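Dihydrodipicolinate reductase N-terminus domain-containing protein (Mycobacterium smegmatis, PDB 6IAQ) acts as an NADP-dependent amine dehydrogenase, a native enzyme of a family used for the asymmetric reductive amination of ketones. Local coordinates at residues G276-E288 with L293-T305. Sequence-based numbering, arbitrary orientation.
Sequences GPGEGDINEWTIE and LFLSNGTVPTQTT
Trp285 and Leu295 form a hydrogen-bonded pair in the antiparallel hairpin of strands 282-288 and 293-296, with Trp285 N giving a nearly straight bond to Leu295 O (2.8 Å, 173°) and Leu295 N returning one to Trp285 O. Ile287 and Leu293 make the second such pair, again bonded in both directions. Beyond Ser296 the strands part: Asn297 N still reaches Asn283 O at 3.3 Å, but a water then takes over, accepting from Asn283 N and donating to Gly298 O. A second water joins Asp281 O to Thr299 OG1.

Among side-chain bonds, Thr302 OG1 donates to Asp281 OD2 (2.7 Å) from above the carboxylate plane, tying the loop before strand 282-288 to the first turn of helix 302-312. Asn283 CG stands anti to its backbone N (chi1 -168°), which brings OD1 within 2.9 Å of Trp285 NE1, in the indole plane. Ser296 OG closes an ST turn by accepting from Gly298 N.

Van der Waals contacts flank these bonds. Ile287 and Leu293 run side by side, with Ile287 CD1 4.0 Å from Leu293 CD1. Val300 CG1 packs on Asp281 CB. On the sheet face opposite Ile287 and Leu293, the edge of the Phe294 ring meets Thr286 OG1.

Helix 141-153 covers the face bearing Trp285, Ile287 and Asn283, whose ND2 also bonds Phe144 O. Strand 282-288 pairs on its other side with strand 158-169 of the mixed sheet, whereas Ser296 makes backbone hydrogen bonds to the second subunit. Gln303 and Thr304, at the start of helix 302-312, pack on helix 17-28, and the side chain of Thr302 lies about 6 Å from the bound NADP.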
ATOM      1  N   GLY A 276      -7.854 -24.377 -15.692  1.00 32.92           N
ATOM      2  CA  GLY A 276      -9.034 -24.801 -16.461  1.00 38.11           C
ATOM      3  C   GLY A 276     -10.061 -23.674 -16.478  1.00 40.73           C
ATOM      4  O   GLY A 276      -9.873 -22.646 -15.827  1.00 34.40           O
ATOM      5  N   PRO A 277     -11.167 -23.830 -17.235  1.00 47.84           N
ATOM      6  CA  PRO A 277     -12.230 -22.821 -17.275  1.00 47.39           C
ATOM      7  C   PRO A 277     -12.759 -22.474 -15.873  1.00 43.93           C
ATOM      8  O   PRO A 277     -12.827 -23.353 -15.027  1.00 41.04           O
ATOM      9  CB  PRO A 277     -13.318 -23.497 -18.129  1.00 51.69           C
ATOM     10  CG  PRO A 277     -12.552 -24.461 -19.000  1.00 51.08           C
ATOM     11  CD  PRO A 277     -11.434 -24.975 -18.118  1.00 51.87           C
ATOM     12  N   GLY A 278     -13.064 -21.193 -15.640  1.00 40.90           N
ATOM     13  CA  GLY A 278     -13.663 -20.721 -14.380  1.00 38.39           C
ATOM     14  C   GLY A 278     -12.642 -20.336 -13.319  1.00 42.03           C
ATOM     15  O   GLY A 278     -13.041 -19.660 -12.354  1.00 41.66           O
ATOM     16  N   GLU A 279     -11.368 -20.739 -13.429  1.00 34.16           N
ATOM     17  CA  GLU A 279     -10.364 -20.435 -12.375  1.00 31.70           C
ATOM     18  C   GLU A 279      -9.889 -18.988 -12.535  1.00 24.80           C
ATOM     19  O   GLU A 279      -9.820 -18.504 -13.642  1.00 31.08           O
ATOM     20  CB  GLU A 279      -9.208 -21.441 -12.409  1.00 31.39           C
ATOM     21  CG  GLU A 279      -9.662 -22.844 -12.110  1.00 31.81           C
ATOM     22  CD  GLU A 279      -8.506 -23.797 -11.901  1.00 33.03           C
ATOM     23  OE1 GLU A 279      -8.006 -24.338 -12.930  1.00 29.11           O
ATOM     24  OE2 GLU A 279      -8.084 -23.940 -10.740  1.00 28.46           O
ATOM     25  N   GLY A 280      -9.566 -18.332 -11.435  1.00 30.80           N
ATOM     26  CA  GLY A 280      -9.063 -16.953 -11.432  1.00 28.44           C
ATOM     27  C   GLY A 280      -7.917 -16.796 -10.453  1.00 26.36           C
ATOM     28  O   GLY A 280      -7.847 -17.587  -9.458  1.00 27.28           O
ATOM     29  N   ASP A 281      -7.056 -15.823 -10.719  1.00 27.04           N
ATOM     30  CA  ASP A 281      -5.932 -15.468  -9.817  1.00 26.31           C
ATOM     31  C   ASP A 281      -6.482 -14.992  -8.479  1.00 27.94           C
ATOM     32  O   ASP A 281      -7.598 -14.365  -8.451  1.00 25.38           O
ATOM     33  CB  ASP A 281      -5.048 -14.372 -10.429  1.00 27.45           C
ATOM     34  CG  ASP A 281      -4.319 -14.798 -11.694  1.00 28.12           C
ATOM     35  OD1 ASP A 281      -4.452 -16.001 -12.084  1.00 29.15           O
ATOM     36  OD2 ASP A 281      -3.666 -13.921 -12.311  1.00 27.78           O
ATOM     37  N   ILE A 282      -5.693 -15.192  -7.434  1.00 25.97           N
ATOM     38  CA  ILE A 282      -6.013 -14.660  -6.088  1.00 28.95           C
ATOM     39  C   ILE A 282      -4.780 -14.039  -5.450  1.00 27.67           C
ATOM     40  O   ILE A 282      -3.639 -14.468  -5.704  1.00 23.77           O
ATOM     41  CB  ILE A 282      -6.673 -15.700  -5.172  1.00 34.17           C
ATOM     42  CG1 ILE A 282      -5.728 -16.805  -4.729  1.00 32.01           C
ATOM     43  CG2 ILE A 282      -7.957 -16.265  -5.802  1.00 36.28           C
ATOM     44  CD1 ILE A 282      -6.095 -17.341  -3.376  1.00 36.66           C
ATOM     45  N   ASN A 283      -5.052 -13.049  -4.616  1.00 24.36           N
ATOM     46  CA  ASN A 283      -4.079 -12.447  -3.686  1.00 23.78           C
ATOM     47  C   ASN A 283      -4.808 -12.199  -2.358  1.00 26.31           C
ATOM     48  O   ASN A 283      -5.563 -11.227  -2.276  1.00 24.85           O
ATOM     49  CB  ASN A 283      -3.513 -11.141  -4.226  1.00 23.21           C
ATOM     50  CG  ASN A 283      -2.312 -10.694  -3.420  1.00 26.04           C
ATOM     51  OD1 ASN A 283      -1.413 -11.510  -3.188  1.00 27.51           O
ATOM     52  ND2 ASN A 283      -2.272  -9.429  -3.046  1.00 23.26           N
ATOM     53  N   GLU A 284      -4.619 -13.076  -1.381  1.00 28.14           N
ATOM     54  CA  GLU A 284      -5.367 -13.032  -0.096  1.00 29.65           C
ATOM     55  C   GLU A 284      -4.367 -13.084   1.047  1.00 29.60           C
ATOM     56  O   GLU A 284      -3.589 -14.053   1.118  1.00 28.14           O
ATOM     57  CB  GLU A 284      -6.355 -14.178   0.035  1.00 29.09           C
ATOM     58  CG  GLU A 284      -7.444 -14.178  -1.001  1.00 32.92           C
ATOM     59  CD  GLU A 284      -8.400 -15.365  -0.929  1.00 39.25           C
ATOM     60  OE1 GLU A 284      -8.162 -16.339  -0.162  1.00 43.69           O
ATOM     61  OE2 GLU A 284      -9.345 -15.362  -1.700  1.00 45.69           O
ATOM     62  N   TRP A 285      -4.344 -12.031   1.853  1.00 27.06           N
ATOM     63  CA  TRP A 285      -3.399 -11.905   2.985  1.00 29.38           C
ATOM     64  C   TRP A 285      -4.175 -11.673   4.285  1.00 33.96           C
ATOM     65  O   TRP A 285      -5.146 -10.901   4.303  1.00 31.91           O
ATOM     66  CB  TRP A 285      -2.395 -10.789   2.749  1.00 30.21           C
ATOM     67  CG  TRP A 285      -1.459 -11.118   1.636  1.00 30.80           C
ATOM     68  CD1 TRP A 285      -1.752 -11.119   0.307  1.00 29.94           C
ATOM     69  CD2 TRP A 285      -0.091 -11.527   1.757  1.00 30.39           C
ATOM     70  NE1 TRP A 285      -0.624 -11.434  -0.406  1.00 30.11           N
ATOM     71  CE2 TRP A 285       0.393 -11.739   0.450  1.00 30.58           C
ATOM     72  CE3 TRP A 285       0.781 -11.726   2.829  1.00 30.67           C
ATOM     73  CZ2 TRP A 285       1.707 -12.148   0.189  1.00 30.22           C
ATOM     74  CZ3 TRP A 285       2.067 -12.146   2.575  1.00 29.15           C
ATOM     75  CH2 TRP A 285       2.525 -12.345   1.268  1.00 30.22           C
ATOM     76  N   THR A 286      -3.744 -12.367   5.320  1.00 33.96           N
ATOM     77  CA  THR A 286      -4.281 -12.238   6.695  1.00 35.68           C
ATOM     78  C   THR A 286      -3.120 -11.864   7.601  1.00 37.28           C
ATOM     79  O   THR A 286      -2.041 -12.448   7.460  1.00 32.63           O
ATOM     80  CB  THR A 286      -4.930 -13.544   7.143  1.00 37.15           C
ATOM     81  OG1 THR A 286      -5.982 -13.846   6.228  1.00 38.97           O
ATOM     82  CG2 THR A 286      -5.433 -13.477   8.567  1.00 39.58           C
ATOM     83  N   ILE A 287      -3.361 -10.910   8.488  1.00 33.63           N
ATOM     84  CA  ILE A 287      -2.477 -10.659   9.661  1.00 34.10           C
ATOM     85  C   ILE A 287      -3.242 -11.058  10.919  1.00 36.32           C
ATOM     86  O   ILE A 287      -4.336 -10.518  11.143  1.00 35.03           O
ATOM     87  CB  ILE A 287      -2.011  -9.206   9.684  1.00 36.00           C
ATOM     88  CG1 ILE A 287      -1.275  -8.862   8.386  1.00 37.44           C
ATOM     89  CG2 ILE A 287      -1.146  -8.944  10.903  1.00 39.50           C
ATOM     90  CD1 ILE A 287      -0.852  -7.411   8.300  1.00 36.50           C
ATOM     91  N   GLU A 288      -2.716 -12.033  11.653  1.00 36.41           N
ATOM     92  CA  GLU A 288      -3.221 -12.419  12.997  1.00 39.57           C
ATOM     93  C   GLU A 288      -2.412 -11.641  14.028  1.00 34.69           C
ATOM     94  O   GLU A 288      -1.165 -11.685  13.990  1.00 36.24           O
ATOM     95  CB  GLU A 288      -3.130 -13.930  13.209  1.00 45.03           C
ATOM     96  CG  GLU A 288      -4.014 -14.696  12.239  1.00 49.96           C
ATOM     97  CD  GLU A 288      -3.774 -16.196  12.224  1.00 57.34           C
ATOM     98  OE1 GLU A 288      -4.718 -16.936  11.942  1.00 70.49           O
ATOM     99  OE2 GLU A 288      -2.640 -16.617  12.473  1.00 59.08           O
ATOM    100  N   LEU A 293      -6.259  -8.527  10.550  1.00 31.09           N
ATOM    101  CA  LEU A 293      -6.417  -7.742   9.303  1.00 29.66           C
ATOM    102  C   LEU A 293      -6.544  -8.691   8.127  1.00 30.90           C
ATOM    103  O   LEU A 293      -6.024  -9.831   8.200  1.00 28.43           O
ATOM    104  CB  LEU A 293      -5.218  -6.822   9.123  1.00 29.32           C
ATOM    105  CG  LEU A 293      -5.092  -5.729  10.165  1.00 29.30           C
ATOM    106  CD1 LEU A 293      -3.641  -5.323  10.327  1.00 30.26           C
ATOM    107  CD2 LEU A 293      -5.972  -4.536   9.814  1.00 31.50           C
ATOM    108  N   PHE A 294      -7.240  -8.222   7.097  1.00 29.61           N
ATOM    109  CA  PHE A 294      -7.475  -8.975   5.838  1.00 30.60           C
ATOM    110  C   PHE A 294      -7.260  -8.047   4.642  1.00 29.19           C
ATOM    111  O   PHE A 294      -7.622  -6.852   4.695  1.00 28.13           O
ATOM    112  CB  PHE A 294      -8.889  -9.550   5.833  1.00 30.19           C
ATOM    113  CG  PHE A 294      -9.161 -10.425   4.641  1.00 33.15           C
ATOM    114  CD1 PHE A 294      -8.566 -11.677   4.525  1.00 38.54           C
ATOM    115  CD2 PHE A 294      -9.982  -9.991   3.622  1.00 36.14           C
ATOM    116  CE1 PHE A 294      -8.795 -12.481   3.413  1.00 39.53           C
ATOM    117  CE2 PHE A 294     -10.210 -10.793   2.505  1.00 36.67           C
ATOM    118  CZ  PHE A 294      -9.634 -12.042   2.413  1.00 37.55           C
ATOM    119  N   LEU A 295      -6.712  -8.604   3.571  1.00 27.33           N
ATOM    120  CA  LEU A 295      -6.564  -7.912   2.265  1.00 27.47           C
ATOM    121  C   LEU A 295      -6.822  -8.939   1.166  1.00 27.45           C
ATOM    122  O   LEU A 295      -6.298 -10.064   1.230  1.00 26.48           O
ATOM    123  CB  LEU A 295      -5.176  -7.293   2.135  1.00 30.72           C
ATOM    124  CG  LEU A 295      -4.904  -6.498   0.850  1.00 32.81           C
ATOM    125  CD1 LEU A 295      -4.130  -5.221   1.161  1.00 36.92           C
ATOM    126  CD2 LEU A 295      -4.096  -7.301  -0.154  1.00 38.16           C
ATOM    127  N   SER A 296      -7.641  -8.549   0.201  1.00 26.20           N
ATOM    128  CA  SER A 296      -7.943  -9.340  -1.012  1.00 28.24           C
ATOM    129  C   SER A 296      -7.941  -8.383  -2.204  1.00 25.23           C
ATOM    130  O   SER A 296      -8.364  -7.209  -2.044  1.00 26.31           O
ATOM    131  CB  SER A 296      -9.263 -10.066  -0.840  1.00 27.19           C
ATOM    132  OG  SER A 296      -9.809 -10.436  -2.079  1.00 37.00           O
ATOM    133  N   ASN A 297      -7.558  -8.879  -3.371  1.00 27.86           N
ATOM    134  CA  ASN A 297      -7.547  -8.066  -4.611  1.00 23.50           C
ATOM    135  C   ASN A 297      -8.484  -8.696  -5.638  1.00 24.03           C
ATOM    136  O   ASN A 297      -8.296  -8.411  -6.832  1.00 23.08           O
ATOM    137  CB  ASN A 297      -6.108  -7.850  -5.092  1.00 24.25           C
ATOM    138  CG  ASN A 297      -5.296  -6.961  -4.175  1.00 25.11           C
ATOM    139  OD1 ASN A 297      -5.557  -5.755  -4.027  1.00 27.90           O
ATOM    140  ND2 ASN A 297      -4.323  -7.553  -3.540  1.00 23.92           N
ATOM    141  N   GLY A 298      -9.459  -9.497  -5.199  1.00 24.79           N
ATOM    142  CA  GLY A 298     -10.411 -10.138  -6.120  1.00 25.80           C
ATOM    143  C   GLY A 298      -9.675 -10.934  -7.181  1.00 27.26           C
ATOM    144  O   GLY A 298      -8.696 -11.584  -6.821  1.00 26.94           O
ATOM    145  N   THR A 299     -10.135 -10.925  -8.430  1.00 26.54           N
ATOM    146  CA  THR A 299      -9.436 -11.629  -9.554  1.00 25.44           C
ATOM    147  C   THR A 299      -8.325 -10.703 -10.029  1.00 24.75           C
ATOM    148  O   THR A 299      -8.546  -9.907 -10.930  1.00 24.95           O
ATOM    149  CB  THR A 299     -10.404 -12.092 -10.641  1.00 29.21           C
ATOM    150  OG1 THR A 299     -11.316 -12.953  -9.972  1.00 28.11           O
ATOM    151  CG2 THR A 299      -9.706 -12.877 -11.724  1.00 30.76           C
ATOM    152  N   VAL A 300      -7.198 -10.741  -9.329  1.00 25.78           N
ATOM    153  CA  VAL A 300      -6.107  -9.743  -9.479  1.00 24.80           C
ATOM    154  C   VAL A 300      -5.470  -9.907 -10.854  1.00 25.15           C
ATOM    155  O   VAL A 300      -5.243 -11.033 -11.307  1.00 27.23           O
ATOM    156  CB  VAL A 300      -5.100  -9.899  -8.327  1.00 24.74           C
ATOM    157  CG1 VAL A 300      -4.427 -11.262  -8.311  1.00 22.39           C
ATOM    158  CG2 VAL A 300      -4.087  -8.776  -8.346  1.00 24.44           C
ATOM    159  N   PRO A 301      -5.260  -8.801 -11.604  1.00 27.58           N
ATOM    160  CA  PRO A 301      -4.656  -8.872 -12.944  1.00 27.61           C
ATOM    161  C   PRO A 301      -3.131  -9.053 -12.911  1.00 26.29           C
ATOM    162  O   PRO A 301      -2.408  -8.098 -13.157  1.00 25.12           O
ATOM    163  CB  PRO A 301      -5.048  -7.527 -13.566  1.00 25.93           C
ATOM    164  CG  PRO A 301      -5.138  -6.602 -12.376  1.00 28.11           C
ATOM    165  CD  PRO A 301      -5.738  -7.447 -11.271  1.00 26.74           C
ATOM    166  N   THR A 302      -2.681 -10.270 -12.584  1.00 24.92           N
ATOM    167  CA  THR A 302      -1.242 -10.585 -12.378  1.00 25.80           C
ATOM    168  C   THR A 302      -0.452 -10.234 -13.651  1.00 23.62           C
ATOM    169  O   THR A 302       0.556  -9.579 -13.561  1.00 21.96           O
ATOM    170  CB  THR A 302      -1.061 -12.054 -11.993  1.00 26.63           C
ATOM    171  OG1 THR A 302      -1.974 -12.349 -10.931  1.00 26.16           O
ATOM    172  CG2 THR A 302       0.364 -12.404 -11.592  1.00 26.50           C
ATOM    173  N   GLN A 303      -0.898 -10.694 -14.802  1.00 23.40           N
ATOM    174  CA  GLN A 303      -0.185 -10.503 -16.084  1.00 26.05           C
ATOM    175  C   GLN A 303      -0.008  -9.002 -16.350  1.00 27.26           C
ATOM    176  O   GLN A 303       1.100  -8.569 -16.633  1.00 25.35           O
ATOM    177  CB  GLN A 303      -0.961 -11.175 -17.222  1.00 25.46           C
ATOM    178  CG  GLN A 303      -0.192 -11.174 -18.540  1.00 26.41           C
ATOM    179  CD  GLN A 303      -1.117 -11.332 -19.718  1.00 28.69           C
ATOM    180  OE1 GLN A 303      -1.874 -10.427 -20.046  1.00 27.56           O
ATOM    181  NE2 GLN A 303      -1.063 -12.483 -20.357  1.00 26.25           N
ATOM    182  N   THR A 304      -1.066  -8.213 -16.300  1.00 26.55           N
ATOM    183  CA  THR A 304      -0.961  -6.793 -16.677  1.00 26.09           C
ATOM    184  C   THR A 304      -0.068  -6.084 -15.657  1.00 25.48           C
ATOM    185  O   THR A 304       0.787  -5.289 -16.113  1.00 23.35           O
ATOM    186  CB  THR A 304      -2.320  -6.112 -16.816  1.00 28.53           C
ATOM    187  OG1 THR A 304      -3.143  -6.878 -17.687  1.00 24.91           O
ATOM    188  CG2 THR A 304      -2.201  -4.696 -17.339  1.00 30.01           C
ATOM    189  N   THR A 305      -0.250  -6.319 -14.352  1.00 23.03           N
ATOM    190  CA  THR A 305       0.465  -5.551 -13.296  1.00 24.68           C
ATOM    191  C   THR A 305       1.910  -6.058 -13.173  1.00 26.49           C
ATOM    192  O   THR A 305       2.751  -5.334 -12.593  1.00 24.31           O
ATOM    193  CB  THR A 305      -0.274  -5.544 -11.954  1.00 23.65           C
ATOM    194  OG1 THR A 305      -0.377  -6.882 -11.451  1.00 22.75           O
ATOM    195  CG2 THR A 305      -1.650  -4.908 -12.045  1.00 22.95           C
TER
HETATM  196  O   HOH W   1      -3.473 -12.171 -14.946  1.00 27.58           O
HETATM  197  O   HOH W   2     -10.259 -14.874  -8.310  1.00 30.37           O
HETATM  198  O   HOH W   3      -7.759 -12.084  -4.351  1.00 27.48           O
HETATM  199  O   HOH W   4      -9.759 -13.210  -3.412  1.00 48.48           O